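Local structure of probable sulfate-binding lipoprotein SubI (Mycobacterium tuberculosis, 6DDN) at residues G122-D125 / K126-A130; L233-Y236 / E237-I241; I168-P172 / L173-S177. The protein probably binds sulfate outside the cytoplasmic membrane and hands it on for uptake. All blocks are in the same frame, centred on the assembly; numbering follows the deposited sequence.

Interaction 1 (G122-D125 / K126-A130)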
loop_
_atom_site.group_PDB
_atom_site.type_symbol
_atom_site.label_atom_id
_atom_site.label_comp_id
_atom_site.label_asym_id
_atom_site.label_seq_id
_atom_site.Cartn_x
_atom_site.Cartn_y
_atom_site.Cartn_z
ATOM N N GLY A 122 -10.616 20.196 -1.439
ATOM C CA GLY A 122 -11.549 20.287 -2.546
ATOM C C GLY A 122 -11.125 19.584 -3.816
ATOM O O GLY A 122 -11.781 19.752 -4.847
ATOM N N LYS A 123 -10.048 18.801 -3.776
ATOM C CA LYS A 123 -9.555 18.111 -4.962
ATOM C C LYS A 123 -10.244 16.776 -5.200
ATOM O O LYS A 123 -10.329 16.326 -6.349
ATOM C CB LYS A 123 -8.045 17.889 -4.851
ATOM C CG LYS A 123 -7.242 19.167 -4.719
ATOM C CD LYS A 123 -6.995 19.807 -6.073
ATOM C CE LYS A 123 -6.134 21.054 -5.938
ATOM N NZ LYS A 123 -5.841 21.677 -7.258
ATOM N N VAL A 124 -10.725 16.127 -4.145
ATOM C CA VAL A 124 -11.463 14.876 -4.257
ATOM C C VAL A 124 -12.832 15.090 -3.631
ATOM O O VAL A 124 -12.927 15.511 -2.470
ATOM C CB VAL A 124 -10.724 13.708 -3.582
ATOM C CG1 VAL A 124 -11.681 12.561 -3.308
ATOM C CG2 VAL A 124 -9.573 13.234 -4.452
ATOM N N ASP A 125 -13.884 14.815 -4.403
ATOM C CA ASP A 125 -15.243 14.886 -3.887
ATOM C C ASP A 125 -15.389 13.926 -2.707
ATOM O O ASP A 125 -14.743 12.878 -2.645
ATOM C CB ASP A 125 -16.247 14.553 -5.001
ATOM C CG ASP A 125 -17.694 14.520 -4.517
ATOM O OD1 ASP A 125 -18.527 15.205 -5.145
ATOM O OD2 ASP A 125 -18.017 13.816 -3.536
ATOM N N LYS A 126 -16.255 14.300 -1.763
ATOM C CA LYS A 126 -16.426 13.503 -0.551
ATOM C C LYS A 126 -17.156 12.187 -0.805
ATOM O O LYS A 126 -17.087 11.282 0.036
ATOM C CB LYS A 126 -17.171 14.321 0.502
ATOM C CG LYS A 126 -16.933 15.824 0.396
ATOM C CD LYS A 126 -18.135 16.606 0.901
ATOM C CE LYS A 126 -17.921 18.100 0.741
ATOM N NZ LYS A 126 -17.548 18.463 -0.656
ATOM N N ASP A 127 -17.831 12.054 -1.950
ATOM C CA ASP A 127 -18.578 10.850 -2.312
ATOM C C ASP A 127 -17.675 9.646 -2.555
ATOM O O ASP A 127 -18.157 8.561 -2.883
ATOM C CB ASP A 127 -19.418 11.093 -3.574
ATOM C CG ASP A 127 -18.564 11.249 -4.845
ATOM O OD1 ASP A 127 -19.143 11.590 -5.895
ATOM O OD2 ASP A 127 -17.325 11.067 -4.809
ATOM N N TRP A 128 -16.364 9.852 -2.449
ATOM C CA TRP A 128 -15.408 8.897 -2.991
ATOM C C TRP A 128 -15.407 7.573 -2.238
ATOM O O TRP A 128 -14.928 6.571 -2.780
ATOM C CB TRP A 128 -14.014 9.523 -2.979
ATOM C CG TRP A 128 -13.433 9.559 -1.621
ATOM C CD1 TRP A 128 -13.588 10.537 -0.681
ATOM C CD2 TRP A 128 -12.612 8.554 -1.028
ATOM N NE1 TRP A 128 -12.901 10.201 0.462
ATOM C CE2 TRP A 128 -12.295 8.987 0.273
ATOM C CE3 TRP A 128 -12.111 7.328 -1.475
ATOM C CZ2 TRP A 128 -11.497 8.238 1.132
ATOM C CZ3 TRP A 128 -11.321 6.586 -0.623
ATOM C CH2 TRP A 128 -11.021 7.042 0.665
ATOM N N ASP A 129 -15.936 7.539 -1.012
ATOM C CA ASP A 129 -15.949 6.315 -0.220
ATOM C C ASP A 129 -17.331 5.972 0.330
ATOM O O ASP A 129 -17.439 5.079 1.181
ATOM C CB ASP A 129 -14.939 6.411 0.928
ATOM C CG ASP A 129 -15.403 7.324 2.039
ATOM O OD1 ASP A 129 -16.139 8.292 1.754
ATOM O OD2 ASP A 129 -15.026 7.078 3.201
ATOM N N ALA A 130 -18.386 6.656 -0.119
ATOM C CA ALA A 130 -19.747 6.271 0.233
ATOM C C ALA A 130 -20.206 5.027 -0.516
ATOM O O ALA A 130 -21.257 4.470 -0.182
ATOM C CB ALA A 130 -20.716 7.425 -0.038
#
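The indole of Trp128 meets Asp125 at one edge: the carbonyl oxygen Asp125 O lies near the ring plane, 3.3 Å from Trp128 CD1. Val124 CG1 approaches Trp128 CD1 obliquely, at 3.8 Å. One indole face is covered by the next residue along the chain, with Asp129 CB above the ring centre. Because Asp125 holds CG trans to its own N (chi1 176°), its carboxylate reaches forward along the chain to the amide of Asp127. The nearly straight approach of that N-H to OD2 (171°) has the pattern of an Asx turn, but the separation of 2.4 Å between Asp127 N and Asp125 OD2 is so short that the modelled position of OD2 is doubtful. The same doubt extends to the carboxylate pair at the surface, where Asp125 and Asp127 are modelled as stacked with planes 25° apart, although their side chains cross at about a right angle. Two weak backbone bonds, Trp128 N to Asp125 O (3.4 Å) and Ala130 N to Asp127 O, form overlapping turns. Just upstream, Gly122 with its positive phi is the C-prime residue of the Schellman motif that ends helix 113-120. From there the loop folds back over that helix: Val124 packs on Leu118, Val119 and Ala266, while Trp128 covers Ile115 and Val119 of the helix and Pro264 and Ala266 of strand 257-267.

Interaction 2 (L233-Y236 / E237-I241). With SO4 (sulfate ion), chain C.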
loop_
_atom_site.group_PDB
_atom_site.type_symbol
_atom_site.label_atom_id
_atom_site.label_comp_id
_atom_site.label_asym_id
_atom_site.label_seq_id
_atom_site.Cartn_x
_atom_site.Cartn_y
_atom_site.Cartn_z
ATOM N N LEU A 233 13.239 -6.160 5.261
ATOM C CA LEU A 233 12.528 -4.990 4.767
ATOM C C LEU A 233 11.035 -5.208 4.968
ATOM O O LEU A 233 10.456 -6.138 4.394
ATOM C CB LEU A 233 12.844 -4.743 3.291
ATOM C CG LEU A 233 11.797 -3.975 2.480
ATOM C CD1 LEU A 233 11.850 -2.492 2.806
ATOM C CD2 LEU A 233 11.984 -4.210 0.989
ATOM N N ILE A 234 10.417 -4.365 5.789
ATOM C CA ILE A 234 8.968 -4.387 5.944
ATOM C C ILE A 234 8.349 -3.713 4.729
ATOM O O ILE A 234 8.703 -2.580 4.386
ATOM C CB ILE A 234 8.543 -3.693 7.246
ATOM C CG1 ILE A 234 9.551 -3.971 8.360
ATOM C CG2 ILE A 234 7.171 -4.167 7.668
ATOM C CD1 ILE A 234 9.111 -3.452 9.715
ATOM N N SER A 235 7.428 -4.410 4.066
ATOM C CA SER A 235 6.944 -3.954 2.771
ATOM C C SER A 235 5.573 -4.556 2.504
ATOM O O SER A 235 5.084 -5.400 3.260
ATOM C CB SER A 235 7.928 -4.330 1.659
ATOM O OG SER A 235 7.509 -3.816 0.409
ATOM N N TYR A 236 4.956 -4.102 1.416
ATOM C CA TYR A 236 3.726 -4.718 0.945
ATOM C C TYR A 236 4.008 -6.127 0.439
ATOM O O TYR A 236 5.094 -6.428 -0.059
ATOM C CB TYR A 236 3.090 -3.910 -0.191
ATOM C CG TYR A 236 2.954 -2.418 0.022
ATOM C CD1 TYR A 236 4.039 -1.568 -0.145
ATOM C CD2 TYR A 236 1.726 -1.855 0.341
ATOM C CE1 TYR A 236 3.910 -0.204 0.031
ATOM C CE2 TYR A 236 1.587 -0.492 0.519
ATOM C CZ TYR A 236 2.684 0.328 0.362
ATOM O OH TYR A 236 2.550 1.686 0.536
ATOM N N GLU A 237 3.003 -6.995 0.562
ATOM C CA GLU A 237 3.100 -8.312 -0.055
ATOM C C GLU A 237 3.170 -8.206 -1.573
ATOM O O GLU A 237 3.841 -9.016 -2.222
ATOM C CB GLU A 237 1.910 -9.172 0.373
ATOM C CG GLU A 237 1.989 -10.627 -0.041
ATOM C CD GLU A 237 0.637 -11.311 0.025
ATOM O OE1 GLU A 237 -0.378 -10.658 -0.300
ATOM O OE2 GLU A 237 0.589 -12.500 0.405
ATOM N N ASN A 238 2.495 -7.213 -2.156
ATOM C CA ASN A 238 2.583 -7.025 -3.600
ATOM C C ASN A 238 3.981 -6.588 -4.011
ATOM O O ASN A 238 4.475 -6.988 -5.072
ATOM C CB ASN A 238 1.539 -6.011 -4.068
ATOM C CG ASN A 238 1.573 -4.721 -3.271
ATOM O OD1 ASN A 238 0.748 -4.505 -2.385
ATOM N ND2 ASN A 238 2.517 -3.845 -3.598
ATOM N N GLU A 239 4.637 -5.773 -3.183
ATOM C CA GLU A 239 5.980 -5.314 -3.518
ATOM C C GLU A 239 6.993 -6.444 -3.399
ATOM O O GLU A 239 7.944 -6.517 -4.186
ATOM C CB GLU A 239 6.371 -4.134 -2.627
ATOM C CG GLU A 239 7.789 -3.617 -2.856
ATOM C CD GLU A 239 7.902 -2.676 -4.045
ATOM O OE1 GLU A 239 8.781 -1.788 -4.012
ATOM O OE2 GLU A 239 7.123 -2.820 -5.012
ATOM N N ALA A 240 6.808 -7.337 -2.425
ATOM C CA ALA A 240 7.675 -8.506 -2.330
ATOM C C ALA A 240 7.490 -9.418 -3.535
ATOM O O ALA A 240 8.469 -9.927 -4.097
ATOM C CB ALA A 240 7.397 -9.265 -1.032
ATOM N N ILE A 241 6.239 -9.628 -3.950
ATOM C CA ILE A 241 5.962 -10.462 -5.116
ATOM C C ILE A 241 6.577 -9.849 -6.366
ATOM O O ILE A 241 7.176 -10.552 -7.190
ATOM C CB ILE A 241 4.443 -10.667 -5.272
ATOM C CG1 ILE A 241 3.908 -11.555 -4.147
ATOM C CG2 ILE A 241 4.117 -11.270 -6.627
ATOM C CD1 ILE A 241 2.402 -11.561 -4.042
HETATM S S SO4 C . 4.517 4.471 -0.398
HETATM O O1 SO4 C . 4.204 5.391 -1.488
HETATM O O2 SO4 C . 4.472 3.099 -0.899
HETATM O O3 SO4 C . 5.852 4.750 0.121
HETATM O O4 SO4 C . 3.539 4.639 0.671
#
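Tyr236 starts its run toward the sulfate beside Asn238: Tyr236 CB is 3.3 Å from Asn238 OD1. Beyond CB, the amide runs alongside the phenol ring in the same direction, their planes 35° apart, with Asn238 OD1 placed obliquely to the ring, 3.9 Å from Tyr236 CG. The chi1 of -48° sets CG trans to the carbonyl carbon, which carries the ring away from the helix and leaves Tyr236 O to accept a helix N-H. Further out, Tyr236 CE1 is 3.5 Å from sulfate O2, which sits at the ring edge near its plane, and at the tip Tyr236 OH donates a hydrogen bond of 2.8 Å to this O2. The hydroxyl is also hydrogen-bonded to Ser110 OG, a second-shell partner that helps fix its position. Tyr236 is the last residue of strand 232-236 and the N-cap of helix 237-245, so a strand-to-helix corner, with the axes of the short strand and helix segments at 102°, delivers a ligand-binding side chain in a protein of the type 2 periplasmic binding protein fold. At the corner itself, Ala240 N gives Tyr236 O a bond of 3.1 Å, the first full helical turn. Alongside, Ser235 OG touches both Glu239 CB and Glu239 CG, each at 3.3 Å. Glu239 bends at chi2, and its carboxylate is taken by a salt bridge to Arg219 and a hydrogen bond with Thr222. Glu237 instead runs extended to a salt bridge with Arg299, and Asn238 N is hydrogen-bonded to Ser140 OG on strand 138-147.

Interaction 3 (I168-P172 / L173-S177). With SO4 (sulfate ion), chain C.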
loop_
_atom_site.group_PDB
_atom_site.type_symbol
_atom_site.label_atom_id
_atom_site.label_comp_id
_atom_site.label_asym_id
_atom_site.label_seq_id
_atom_site.Cartn_x
_atom_site.Cartn_y
_atom_site.Cartn_z
ATOM N N ILE A 168 14.658 -2.357 7.438
ATOM C CA ILE A 168 14.480 -1.330 6.423
ATOM C C ILE A 168 12.995 -1.012 6.337
ATOM O O ILE A 168 12.179 -1.895 6.046
ATOM C CB ILE A 168 15.031 -1.778 5.061
ATOM C CG1 ILE A 168 16.490 -2.212 5.196
ATOM C CG2 ILE A 168 14.903 -0.658 4.043
ATOM C CD1 ILE A 168 17.388 -1.152 5.794
ATOM N N THR A 169 12.642 0.248 6.602
ATOM C CA THR A 169 11.268 0.719 6.516
ATOM C C THR A 169 11.300 2.216 6.241
ATOM O O THR A 169 12.162 2.920 6.788
ATOM C CB THR A 169 10.472 0.424 7.796
ATOM O OG1 THR A 169 9.149 0.963 7.682
ATOM C CG2 THR A 169 11.161 1.019 9.015
ATOM N N PRO A 170 10.401 2.728 5.396
ATOM C CA PRO A 170 10.469 4.148 5.023
ATOM C C PRO A 170 10.022 5.096 6.127
ATOM O O PRO A 170 9.737 4.678 7.254
ATOM C CB PRO A 170 9.539 4.232 3.806
ATOM C CG PRO A 170 8.595 3.104 3.980
ATOM C CD PRO A 170 9.384 2.001 4.621
ATOM N N SER A 171 9.960 6.387 5.798
ATOM C CA SER A 171 9.628 7.471 6.718
ATOM C C SER A 171 8.128 7.741 6.696
ATOM O O SER A 171 7.543 7.856 5.613
ATOM C CB SER A 171 10.381 8.740 6.344
ATOM O OG SER A 171 10.217 9.740 7.333
ATOM N N PRO A 172 7.474 7.849 7.858
ATOM C CA PRO A 172 6.027 8.118 7.867
ATOM C C PRO A 172 5.668 9.527 7.435
ATOM O O PRO A 172 4.476 9.827 7.290
ATOM C CB PRO A 172 5.627 7.869 9.331
ATOM C CG PRO A 172 6.834 7.241 9.985
ATOM C CD PRO A 172 8.014 7.729 9.219
ATOM N N LEU A 173 6.654 10.399 7.229
ATOM C CA LEU A 173 6.360 11.757 6.790
ATOM C C LEU A 173 5.967 11.783 5.321
ATOM O O LEU A 173 5.110 12.574 4.913
ATOM C CB LEU A 173 7.568 12.658 7.033
ATOM C CG LEU A 173 7.981 12.931 8.479
ATOM C CD1 LEU A 173 8.637 14.297 8.582
ATOM C CD2 LEU A 173 6.790 12.837 9.416
ATOM N N SER A 174 6.585 10.924 4.512
ATOM C CA SER A 174 6.358 10.918 3.075
ATOM C C SER A 174 5.703 9.647 2.561
ATOM O O SER A 174 5.113 9.674 1.477
ATOM C CB SER A 174 7.683 11.124 2.329
ATOM O OG SER A 174 8.670 10.222 2.804
ATOM N N SER A 175 5.779 8.549 3.307
ATOM C CA SER A 175 5.320 7.251 2.839
ATOM C C SER A 175 4.123 6.773 3.647
ATOM O O SER A 175 4.076 6.942 4.869
ATOM C CB SER A 175 6.441 6.213 2.930
ATOM O OG SER A 175 5.969 4.930 2.563
ATOM N N GLY A 176 3.151 6.181 2.950
ATOM C CA GLY A 176 2.124 5.417 3.633
ATOM C C GLY A 176 2.577 4.012 3.958
ATOM O O GLY A 176 2.094 3.411 4.923
ATOM N N SER A 177 3.503 3.470 3.160
ATOM C CA SER A 177 4.124 2.188 3.478
ATOM C C SER A 177 4.714 2.199 4.881
ATOM O O SER A 177 4.582 1.222 5.628
ATOM C CB SER A 177 5.205 1.869 2.442
ATOM O OG SER A 177 6.024 0.788 2.850
HETATM S S SO4 C . 4.517 4.471 -0.398
HETATM O O1 SO4 C . 4.204 5.391 -1.488
HETATM O O2 SO4 C . 4.472 3.099 -0.899
HETATM O O3 SO4 C . 5.852 4.750 0.121
HETATM O O4 SO4 C . 3.539 4.639 0.671
#
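An anion-binding loop at the N-terminal end of helix 177-190 is shaped by an alpha turn that joins Ser171 to Ser175, and its last three residues hold a bound sulfate ion. The turn closes through Ser171 O, which accepts Ser175 N at 3.0 Å in nearly straight continuation of the carbonyl (168° at the oxygen) and, more weakly, Ser174 N at 3.4 Å. Ser171 O also lies 3.3 Å from Ser175 CB, so this peptide carbonyl sits beside the start of the ligand loop. With Ser175 OG trans to its own amide nitrogen (chi1 176°), the hydroxyl has two roles: it donates to sulfate O3, and it is hydrogen-bonded to Ala178 N, capping the first turn of the helix. The distance of 2.5 Å between Ser175 OG and sulfate O3 is very short, and its exact value is doubtful. Sulfate O4 is met by two backbone amides in succession, Ser177 N at 2.8 Å with a fairly straight N-H (155°) and Gly176 N at the same distance but at a poorer angle, a weak bond. Amides at a helix start probably stabilise the anion further through the positive end of the helix dipole. Gly218 N, Ala60 N and Tyr236 OH are further partners of the sulfate, so uncharged N-H and O-H groups from several parts of the chain share the anion, as expected for a sulfate-binding protein. Earlier in the loop, Ser174 OG is hydrogen-bonded to Gly216 O and Leu173 O to Arg96, which hold the turn to its neighbours. The ring of Pro170 packs against Ser175 and Ser177: Pro170 CG rests 3.5 Å from Ser175 OG and 3.6 Å from Ser177 OG.

From the N terminus the three contacts follow in series as interaction 1, interaction 3 and interaction 2; each closes only a short local turn, and none nests in or crosses another. Interaction 1 stands apart near the surface, its centre about 25 Å from that of interaction 3 and 29 Å from that of interaction 2, and ties helix 113-120 to strand 257-267. Interactions 3 and 2 are neighbours in space: strands 167-168 and 232-236 run parallel, joined by Ile234 N to Ile168 O, and both chain segments then leave the sheet to enter helices. Residues 175-177 and Tyr236 thereby converge on one sulfate, with Tyr236 OH packed against Ser177 CB.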